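Local coordinates for CRISPR-associated protein,CRISPR-associated endonuclease Cas9 (Corynebacterium diphtheriae, PDB 6JOO) that is an engineered form of Cas9, the RNA-guided CRISPR endonuclease that in its full form cleaves both strands of target DNA, at residues K105-L110 with S126-H131; A177-M182 with A210-E215; Q78-F83 with D232-A237; E109-Y114 with Q214-M219. All coordinates share one frame; numbering follows the deposited sequence.

Overall arrangement
Interaction 3 opens first, at residues 78-83 of the arginine-rich bridge helix 56-86, and closes last, at 232-237, so the other three lie nested within its loop. Interaction 1 closes a short loop between helices 102-110 and 118-134 before interaction 2 opens. Interaction 4 starts from the same stretch of helix 102-110 but ends at 214-219, on helix 206-219. Interaction 2 joins 177-182 to that same helix, ending on the stretch where interaction 4 ends and sharing Gln214 and Glu215 with it. Interactions 1, 2 and 4 have centres 9 to 10 Å apart, and a salt bridge from Arg107 to Glu212 couples interactions 1 and 2. Arg130 and Asp81 similarly couple interaction 1 to interaction 3.

Interaction 1: residues K105-L110 with S126-H131; sequences KVRAEL and SVALRH. With nucleotides of chain B.
Val106, Arg107 and Leu110 pack against Ala128 and His131 in a buried helix-helix contact that continues into the guide RNA. It lies in the helical region following the bridge helix, within the N-terminal part of the fusion. The segment axes come within 8.9 Å and are inclined by 115°, so the helices cross steeply instead of running side by side. Arg107 and Ala128 have their CA atoms 5.4 Å apart, and the small methyl of Ala128 makes that approach possible: its CB meets Leu110 CD1 at 3.6 Å and Arg107 CG at 3.7 Å, while Val106 CG1 stands a little farther off. The aliphatic part of Arg107 thus passes over Ala128 before a bend at chi3 turns its guanidinium to His131. Arg107 NH1 donates to His131 ND1 over 3.1 Å, and the bond lies close to both the guanidinium and the ring plane although those planes are about 50° apart. At another point on the ring edge, His131 NE2 donates to OP1 of U44 of chain B, at 3.0 Å with an N-H...O angle of 157°. Accepting at ND1 and donating at NE2 is consistent with a neutral imidazole whose ring rotation is fixed by two bonds. Arg107 NE is engaged separately, in a salt bridge with Glu212 of helix 206-219. Trp104 stands beside both polar side chains, making a cation-pi contact with Arg107 and meeting the His131 ring edge-to-face. Helix 179-184 also borders Arg107 through Val179, while helix 56-86 approaches helix 118-134 through Ile84.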
# COMPACT_ATOMS: atom_id res chain seq x y z
N LYS A 105 25.61 34.39 5.41
CA LYS A 105 26.73 35.32 5.35
C LYS A 105 28.06 34.59 5.44
O LYS A 105 29.02 34.94 4.74
CB LYS A 105 26.60 36.36 6.47
CG LYS A 105 27.91 37.02 6.88
CD LYS A 105 28.45 37.93 5.79
CE LYS A 105 29.83 38.45 6.16
NZ LYS A 105 30.43 39.27 5.07
N VAL A 106 28.14 33.56 6.28
CA VAL A 106 29.38 32.82 6.44
C VAL A 106 29.72 32.04 5.17
O VAL A 106 30.89 31.98 4.76
CB VAL A 106 29.29 31.89 7.67
CG1 VAL A 106 30.49 30.97 7.72
CG2 VAL A 106 29.19 32.70 8.94
N ARG A 107 28.72 31.44 4.53
CA ARG A 107 28.97 30.69 3.31
C ARG A 107 29.49 31.59 2.19
O ARG A 107 30.28 31.14 1.36
CB ARG A 107 27.70 29.97 2.85
CG ARG A 107 27.32 28.77 3.70
CD ARG A 107 25.98 28.19 3.27
NE ARG A 107 25.95 27.89 1.84
CZ ARG A 107 24.89 27.40 1.20
NH1 ARG A 107 23.76 27.17 1.87
NH2 ARG A 107 24.94 27.15 -0.10
N ALA A 108 29.05 32.85 2.16
CA ALA A 108 29.56 33.79 1.17
C ALA A 108 30.92 34.35 1.57
O ALA A 108 31.75 34.62 0.70
CB ALA A 108 28.57 34.93 0.97
N GLU A 109 31.16 34.52 2.87
CA GLU A 109 32.44 35.05 3.32
C GLU A 109 33.56 34.04 3.13
O GLU A 109 34.68 34.40 2.74
CB GLU A 109 32.34 35.47 4.79
CG GLU A 109 33.64 35.98 5.39
CD GLU A 109 33.61 35.97 6.91
OE1 GLU A 109 32.78 35.25 7.49
OE2 GLU A 109 34.43 36.69 7.52
N LEU A 110 33.28 32.76 3.40
CA LEU A 110 34.29 31.71 3.25
C LEU A 110 34.68 31.47 1.80
O LEU A 110 35.80 30.99 1.55
CB LEU A 110 33.77 30.40 3.86
CG LEU A 110 33.76 30.32 5.39
CD1 LEU A 110 33.01 29.08 5.86
CD2 LEU A 110 35.18 30.30 5.91
N SER A 126 32.47 25.12 10.44
CA SER A 126 31.46 24.25 11.03
C SER A 126 30.06 24.80 10.82
O SER A 126 29.11 24.05 10.58
CB SER A 126 31.74 24.05 12.52
OG SER A 126 30.70 23.32 13.15
N VAL A 127 29.91 26.13 10.89
CA VAL A 127 28.61 26.75 10.66
C VAL A 127 28.19 26.58 9.21
O VAL A 127 27.03 26.27 8.92
CB VAL A 127 28.66 28.24 11.08
CG1 VAL A 127 27.47 28.99 10.52
CG2 VAL A 127 28.71 28.36 12.60
N ALA A 128 29.12 26.77 8.27
CA ALA A 128 28.76 26.68 6.86
C ALA A 128 28.48 25.24 6.45
O ALA A 128 27.57 24.98 5.65
CB ALA A 128 29.86 27.28 5.99
N LEU A 129 29.24 24.28 7.00
CA LEU A 129 29.05 22.89 6.61
C LEU A 129 27.72 22.34 7.11
O LEU A 129 27.02 21.64 6.36
CB LEU A 129 30.21 22.03 7.12
CG LEU A 129 31.52 22.14 6.35
CD1 LEU A 129 32.54 21.15 6.89
CD2 LEU A 129 31.29 21.93 4.86
N ARG A 130 27.36 22.64 8.35
CA ARG A 130 26.10 22.12 8.89
C ARG A 130 24.90 22.68 8.15
O ARG A 130 23.86 22.01 8.06
CB ARG A 130 25.99 22.42 10.39
CG ARG A 130 27.06 21.76 11.24
CD ARG A 130 26.83 22.06 12.72
NE ARG A 130 25.73 21.27 13.26
CZ ARG A 130 25.08 21.57 14.39
NH1 ARG A 130 25.42 22.66 15.08
NH2 ARG A 130 24.09 20.80 14.81
N HIS A 131 25.01 23.89 7.60
CA HIS A 131 23.88 24.49 6.89
C HIS A 131 23.69 23.85 5.52
O HIS A 131 22.56 23.52 5.13
CB HIS A 131 24.07 26.00 6.77
CG HIS A 131 22.91 26.71 6.14
ND1 HIS A 131 22.94 27.18 4.85
CD2 HIS A 131 21.69 27.02 6.63
CE1 HIS A 131 21.78 27.76 4.57
NE2 HIS A 131 21.01 27.68 5.63
P U B 44 17.18 29.42 5.87
OP1 U B 44 18.36 28.99 5.09
OP2 U B 44 15.83 28.95 5.48
O5' U B 44 17.44 29.03 7.39
C5' U B 44 18.64 29.41 8.03
C4' U B 44 18.58 29.18 9.52
O4' U B 44 17.55 30.02 10.11
C3' U B 44 18.21 27.78 9.96
O3' U B 44 19.30 26.88 9.90
C2' U B 44 17.69 28.01 11.37
O2' U B 44 18.77 28.15 12.28
C1' U B 44 17.00 29.36 11.23
N1 U B 44 15.53 29.25 11.06
C2 U B 44 14.79 28.99 12.19
O2 U B 44 15.29 28.85 13.29
N3 U B 44 13.43 28.90 11.99
C4 U B 44 12.75 29.04 10.80
O4 U B 44 11.51 28.94 10.80
C5 U B 44 13.59 29.31 9.68
C6 U B 44 14.92 29.40 9.84

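Interaction 2: residues A177-M182 with A210-E215; sequences ATVGQM and AREIQE
Glu212 extends across Thr178 and Val179, crossing each side chain at about a right angle, and delivers its carboxylate to the start of helix 179-184. Its CG is anti to the backbone N (chi1 163°) and the chain stays extended beyond, so the aliphatic part lies against Thr178, with the CB atoms of Glu212 and Thr178 3.7 Å apart. At the end of the side chain, Glu212 OE1 accepts a hydrogen bond from Gly180 N at 2.9 Å. The donor comes from above the carboxylate plane, 46° out of it, and the N-H...O angle of 132° shows a bent bond. Glu212 OE1 is also 3.1 Å from Val179 N. Thr178 is the N-cap of this helix and forms a capping box with Gln181: Thr178 N donates to Gln181 OE1 at 2.8 Å, while the reciprocal bond from Gln181 N to Thr178 OG1 is weak. Thr178 CG2 lies along helix 206-219 between Glu212 and Glu215, 4.2 Å from Glu215 CB. The other carboxylate oxygen, Glu212 OE2, forms a salt bridge with Arg107 NE of helix 102-110. One buried acid therefore serves both a helix N terminus and an arginine. The positive end of the helix dipole and the guanidinium would both probably stabilise the ionised carboxylate.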
# COMPACT_ATOMS: atom_id res chain seq x y z
N ALA A 177 30.43 32.21 -9.29
CA ALA A 177 29.61 32.57 -8.13
C ALA A 177 29.04 31.31 -7.50
O ALA A 177 28.43 30.48 -8.19
CB ALA A 177 28.48 33.52 -8.53
N THR A 178 29.25 31.16 -6.20
CA THR A 178 28.67 30.04 -5.47
C THR A 178 27.23 30.36 -5.07
O THR A 178 26.78 31.51 -5.12
CB THR A 178 29.50 29.71 -4.23
OG1 THR A 178 29.18 30.62 -3.17
CG2 THR A 178 30.99 29.81 -4.54
N VAL A 179 26.50 29.31 -4.68
CA VAL A 179 25.10 29.48 -4.30
C VAL A 179 24.97 30.45 -3.13
O VAL A 179 24.02 31.25 -3.07
CB VAL A 179 24.47 28.11 -3.97
CG1 VAL A 179 22.99 28.27 -3.64
CG2 VAL A 179 24.67 27.14 -5.12
N GLY A 180 25.93 30.41 -2.21
CA GLY A 180 25.82 31.24 -1.02
C GLY A 180 25.99 32.72 -1.30
O GLY A 180 25.25 33.55 -0.76
N GLN A 181 26.95 33.08 -2.15
CA GLN A 181 27.26 34.49 -2.37
C GLN A 181 26.28 35.17 -3.32
O GLN A 181 26.24 36.41 -3.36
CB GLN A 181 28.69 34.64 -2.89
CG GLN A 181 29.05 33.74 -4.06
CD GLN A 181 30.54 33.56 -4.23
OE1 GLN A 181 31.02 33.12 -5.28
NE2 GLN A 181 31.30 33.91 -3.19
N MSE A 182 25.48 34.42 -4.07
CA MSE A 182 24.42 35.02 -4.86
C MSE A 182 23.28 35.47 -3.95
O MSE A 182 22.78 36.59 -4.05
CB MSE A 182 23.88 34.03 -5.90
CG MSE A 182 24.92 33.42 -6.80
SE MSE A 182 24.06 32.41 -8.24
CE MSE A 182 22.46 31.84 -7.29
N ALA A 210 28.45 21.04 -4.17
CA ALA A 210 29.83 20.58 -4.06
C ALA A 210 30.80 21.60 -4.62
O ALA A 210 31.92 21.76 -4.12
CB ALA A 210 29.99 19.23 -4.76
N ARG A 211 30.38 22.32 -5.67
CA ARG A 211 31.23 23.36 -6.24
C ARG A 211 31.42 24.51 -5.25
O ARG A 211 32.52 25.06 -5.14
CB ARG A 211 30.63 23.86 -7.56
CG ARG A 211 31.64 24.16 -8.66
CD ARG A 211 30.96 24.52 -9.98
NE ARG A 211 29.97 23.52 -10.37
CZ ARG A 211 28.65 23.71 -10.34
NH1 ARG A 211 27.83 22.74 -10.72
NH2 ARG A 211 28.16 24.88 -9.95
N GLU A 212 30.36 24.87 -4.52
CA GLU A 212 30.49 25.90 -3.49
C GLU A 212 31.43 25.45 -2.38
O GLU A 212 32.26 26.23 -1.91
CB GLU A 212 29.12 26.26 -2.92
CG GLU A 212 29.18 26.99 -1.59
CD GLU A 212 27.88 27.66 -1.20
OE1 GLU A 212 26.96 27.71 -2.05
OE2 GLU A 212 27.77 28.13 -0.05
N ILE A 213 31.31 24.19 -1.96
CA ILE A 213 32.22 23.65 -0.95
C ILE A 213 33.65 23.65 -1.48
O ILE A 213 34.60 23.97 -0.76
CB ILE A 213 31.78 22.23 -0.53
CG1 ILE A 213 30.41 22.27 0.15
CG2 ILE A 213 32.81 21.60 0.39
CD1 ILE A 213 30.05 20.98 0.86
N GLN A 214 33.82 23.30 -2.76
CA GLN A 214 35.15 23.23 -3.35
C GLN A 214 35.85 24.59 -3.30
O GLN A 214 37.02 24.69 -2.93
CB GLN A 214 35.07 22.71 -4.78
CG GLN A 214 36.41 22.61 -5.49
CD GLN A 214 36.27 22.09 -6.90
OE1 GLN A 214 35.41 22.55 -7.66
NE2 GLN A 214 37.10 21.12 -7.26
N GLU A 215 35.13 25.65 -3.69
CA GLU A 215 35.73 26.98 -3.67
C GLU A 215 36.03 27.43 -2.25
O GLU A 215 37.03 28.13 -2.01
CB GLU A 215 34.81 27.99 -4.36
CG GLU A 215 35.38 29.40 -4.44
CD GLU A 215 36.55 29.52 -5.41
OE1 GLU A 215 36.37 30.11 -6.50
OE2 GLU A 215 37.65 29.02 -5.08

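Interaction 3: residues Q78-F83 with D232-A237; sequences QQLDKF and DVVFAA
Leu80 and Phe83 of the bridge helix, the arginine-rich helix 56-86 that is a hallmark of Cas9, pack on Val233 in the last turn of helix 224-234. The joint lies in the N-terminal part of the fusion and is apolar, with no hydrogen bond passing directly between the segments. Val233 divides its two methyl groups between the partners. Val233 CG1, anti to the backbone N (chi1 -173°), rests against the helix backbone at Leu80 CA, 3.6 Å away, and is the same distance from Leu80 CD1. That leucine methyl also approaches Val234 CG2, so its tip spans two consecutive valines. Polar links lie around this apolar patch: Asp81 forms a salt bridge with Arg130 of helix 118-134, and Arg136 donates to the carbonyl oxygens of Val234 and Ala236 where the chain leaves helix 224-234. Gln78 and Ala237 each pack on a phosphate of the bound RNA, which places the contact beside the nucleic acid. The second methyl, Val233 CG2, makes a CH-pi contact over one face of Phe83, 4.2 Å from the ring centroid and 16° off its normal.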
# COMPACT_ATOMS: atom_id res chain seq x y z
N GLN A 78 24.10 13.72 12.81
CA GLN A 78 24.85 13.27 13.98
C GLN A 78 26.26 12.85 13.59
O GLN A 78 27.22 13.13 14.32
CB GLN A 78 24.11 12.11 14.66
CG GLN A 78 22.82 12.53 15.35
CD GLN A 78 22.12 11.37 16.02
OE1 GLN A 78 22.45 10.20 15.78
NE2 GLN A 78 21.14 11.67 16.87
N GLN A 79 26.41 12.19 12.44
CA GLN A 79 27.74 11.80 11.97
C GLN A 79 28.56 13.01 11.54
O GLN A 79 29.78 13.02 11.71
CB GLN A 79 27.62 10.81 10.82
CG GLN A 79 27.08 9.44 11.22
CD GLN A 79 27.95 8.74 12.24
OE1 GLN A 79 27.70 8.81 13.44
NE2 GLN A 79 28.98 8.05 11.76
N LEU A 80 27.90 14.04 10.99
CA LEU A 80 28.62 15.24 10.58
C LEU A 80 29.13 16.02 11.78
O LEU A 80 30.23 16.60 11.74
CB LEU A 80 27.73 16.12 9.71
CG LEU A 80 28.30 17.46 9.26
CD1 LEU A 80 29.51 17.25 8.37
CD2 LEU A 80 27.23 18.27 8.54
N ASP A 81 28.35 16.05 12.87
CA ASP A 81 28.81 16.72 14.08
C ASP A 81 30.00 15.99 14.70
O ASP A 81 30.93 16.62 15.20
CB ASP A 81 27.66 16.84 15.08
CG ASP A 81 26.61 17.85 14.65
OD1 ASP A 81 26.68 18.36 13.51
OD2 ASP A 81 25.70 18.15 15.47
N LYS A 82 29.98 14.65 14.67
CA LYS A 82 31.11 13.89 15.18
C LYS A 82 32.34 14.05 14.29
O LYS A 82 33.47 14.05 14.79
CB LYS A 82 30.74 12.41 15.31
N PHE A 83 32.13 14.20 12.98
CA PHE A 83 33.24 14.47 12.07
C PHE A 83 33.80 15.87 12.29
O PHE A 83 35.01 16.09 12.19
CB PHE A 83 32.79 14.30 10.63
CG PHE A 83 33.79 14.77 9.61
CD1 PHE A 83 34.84 13.96 9.23
CD2 PHE A 83 33.67 16.03 9.04
CE1 PHE A 83 35.76 14.39 8.29
CE2 PHE A 83 34.59 16.46 8.10
CZ PHE A 83 35.64 15.64 7.73
N ASP A 232 32.25 13.22 1.60
CA ASP A 232 31.76 11.91 2.04
C ASP A 232 30.68 12.05 3.10
O ASP A 232 29.73 11.25 3.15
CB ASP A 232 32.92 11.06 2.57
CG ASP A 232 34.00 10.85 1.54
OD1 ASP A 232 33.70 10.94 0.33
OD2 ASP A 232 35.16 10.59 1.93
N VAL A 233 30.79 13.07 3.95
CA VAL A 233 29.89 13.20 5.10
C VAL A 233 28.69 14.07 4.76
O VAL A 233 27.55 13.73 5.10
CB VAL A 233 30.67 13.77 6.30
CG1 VAL A 233 29.79 13.75 7.54
CG2 VAL A 233 31.94 12.96 6.53
N VAL A 234 28.92 15.21 4.10
CA VAL A 234 27.83 16.12 3.78
C VAL A 234 26.83 15.45 2.85
O VAL A 234 25.62 15.53 3.06
CB VAL A 234 28.39 17.43 3.18
CG1 VAL A 234 27.28 18.29 2.62
CG2 VAL A 234 29.18 18.20 4.23
N PHE A 235 27.32 14.76 1.82
CA PHE A 235 26.47 14.15 0.82
C PHE A 235 26.31 12.64 1.03
O PHE A 235 26.03 11.92 0.07
CB PHE A 235 27.01 14.44 -0.58
CG PHE A 235 27.13 15.91 -0.87
CD1 PHE A 235 26.09 16.60 -1.48
CD2 PHE A 235 28.28 16.61 -0.54
CE1 PHE A 235 26.20 17.96 -1.76
CE2 PHE A 235 28.40 17.96 -0.81
CZ PHE A 235 27.36 18.64 -1.42
N ALA A 236 26.46 12.17 2.27
CA ALA A 236 26.26 10.75 2.54
C ALA A 236 24.82 10.36 2.28
O ALA A 236 23.89 11.14 2.50
CB ALA A 236 26.64 10.43 3.99
N ALA A 237 24.63 9.13 1.79
CA ALA A 237 23.29 8.63 1.51
C ALA A 237 23.36 7.13 1.29
O ALA A 237 24.34 6.63 0.72
CB ALA A 237 22.68 9.32 0.28

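Interaction 4: residues E109-Y114 with Q214-M219; sequences ELAASY and QEICRM
Met219, modelled as selenomethionine, fits against the backbone of Leu110, Ala111 and Ala112, while Ile216 packs on the CB atoms of Leu110 and Ala111. This first shell is largely apolar side chain against peptide, with 362 Å² buried in total and no hydrogen bond directly across it. Met219 CB lies beside Leu110 O. A bend at chi2 (-63°) then carries the chain along the turn and lays the SE and CE of Met219 beside the carbonyls of Ala111 and Ala112. One helical turn earlier, Ile216 divides its branches: Ile216 CG2 meets Leu110 CB at 3.8 Å, and Ile216 CG1 meets Ala111 CB at 3.9 Å. The Ala111 and Ile216 CA atoms are only 4.5 Å apart, an approach that the small alanine side chain permits. Farther along, the Tyr114 ring lies beside the Met219 carbonyl, which meets it obliquely. In the next shell, a backbone bond from Ala112 N to Glu109 O holds the turn, and Gln220 NE2 gives weak hydrogen bonds to Leu110 O and Ser113 O. Within helix 206-219, Arg218 NH2 donates to Glu215 OE1 in a nearly straight bond (172°) that lies near the guanidinium plane. The contact therefore joins residues 109-114, at and beyond helix 102-110, to the last turns of helix 206-219. Helix 118-134 borders it through Leu125, which touches both Leu110 and Ile216, and Thr178, just before helix 179-184, meets Ala111.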
# COMPACT_ATOMS: atom_id res chain seq x y z
N GLU A 109 31.16 34.52 2.87
CA GLU A 109 32.44 35.05 3.32
C GLU A 109 33.56 34.04 3.13
O GLU A 109 34.68 34.40 2.74
CB GLU A 109 32.34 35.47 4.79
CG GLU A 109 33.64 35.98 5.39
CD GLU A 109 33.61 35.97 6.91
OE1 GLU A 109 32.78 35.25 7.49
OE2 GLU A 109 34.43 36.69 7.52
N LEU A 110 33.28 32.76 3.40
CA LEU A 110 34.29 31.71 3.25
C LEU A 110 34.68 31.47 1.80
O LEU A 110 35.80 30.99 1.55
CB LEU A 110 33.77 30.40 3.86
CG LEU A 110 33.76 30.32 5.39
CD1 LEU A 110 33.01 29.08 5.86
CD2 LEU A 110 35.18 30.30 5.91
N ALA A 111 33.81 31.79 0.85
CA ALA A 111 34.09 31.57 -0.56
C ALA A 111 34.76 32.77 -1.23
O ALA A 111 34.88 32.79 -2.46
CB ALA A 111 32.80 31.22 -1.30
N ALA A 112 35.20 33.76 -0.45
CA ALA A 112 35.79 34.97 -1.00
C ALA A 112 37.23 35.18 -0.57
O ALA A 112 38.11 35.38 -1.42
CB ALA A 112 34.94 36.19 -0.61
N SER A 113 37.51 35.14 0.73
CA SER A 113 38.83 35.44 1.24
C SER A 113 39.21 34.48 2.36
O SER A 113 38.35 33.82 2.96
CB SER A 113 38.92 36.89 1.74
OG SER A 113 38.00 37.12 2.79
N TYR A 114 40.51 34.43 2.63
CA TYR A 114 41.03 33.62 3.73
C TYR A 114 40.61 34.21 5.07
O TYR A 114 40.45 35.43 5.21
CB TYR A 114 42.56 33.56 3.63
CG TYR A 114 43.23 32.47 4.44
CD1 TYR A 114 43.60 32.69 5.76
CD2 TYR A 114 43.51 31.23 3.88
CE1 TYR A 114 44.22 31.70 6.50
CE2 TYR A 114 44.13 30.24 4.61
CZ TYR A 114 44.48 30.48 5.92
OH TYR A 114 45.10 29.50 6.66
N GLN A 214 33.82 23.30 -2.76
CA GLN A 214 35.15 23.23 -3.35
C GLN A 214 35.85 24.59 -3.30
O GLN A 214 37.02 24.69 -2.93
CB GLN A 214 35.07 22.71 -4.78
CG GLN A 214 36.41 22.61 -5.49
CD GLN A 214 36.27 22.09 -6.90
OE1 GLN A 214 35.41 22.55 -7.66
NE2 GLN A 214 37.10 21.12 -7.26
N GLU A 215 35.13 25.65 -3.69
CA GLU A 215 35.73 26.98 -3.67
C GLU A 215 36.03 27.43 -2.25
O GLU A 215 37.03 28.13 -2.01
CB GLU A 215 34.81 27.99 -4.36
CG GLU A 215 35.38 29.40 -4.44
CD GLU A 215 36.55 29.52 -5.41
OE1 GLU A 215 36.37 30.11 -6.50
OE2 GLU A 215 37.65 29.02 -5.08
N ILE A 216 35.19 27.05 -1.29
CA ILE A 216 35.47 27.36 0.11
C ILE A 216 36.76 26.67 0.55
O ILE A 216 37.56 27.24 1.31
CB ILE A 216 34.28 26.96 1.01
CG1 ILE A 216 33.10 27.90 0.75
CG2 ILE A 216 34.67 26.98 2.48
CD1 ILE A 216 31.90 27.64 1.64
N CYS A 217 37.00 25.46 0.06
CA CYS A 217 38.22 24.74 0.40
C CYS A 217 39.45 25.40 -0.22
O CYS A 217 40.53 25.40 0.38
CB CYS A 217 38.11 23.28 -0.05
SG CYS A 217 36.87 22.32 0.85
N ARG A 218 39.30 25.96 -1.43
CA ARG A 218 40.43 26.62 -2.07
C ARG A 218 40.80 27.91 -1.35
O ARG A 218 41.98 28.26 -1.26
CB ARG A 218 40.12 26.90 -3.54
CG ARG A 218 41.29 27.47 -4.32
CD ARG A 218 40.93 27.70 -5.78
NE ARG A 218 39.95 28.77 -5.93
CZ ARG A 218 40.26 30.06 -6.06
NH1 ARG A 218 41.53 30.44 -6.06
NH2 ARG A 218 39.30 30.96 -6.20
N MSE A 219 39.81 28.62 -0.83
CA MSE A 219 40.05 29.89 -0.15
C MSE A 219 40.66 29.70 1.23
O MSE A 219 41.38 30.57 1.72
CB MSE A 219 38.75 30.68 -0.03
CG MSE A 219 38.20 31.20 -1.35
SE MSE A 219 39.40 32.47 -2.22
CE MSE A 219 38.27 32.97 -3.73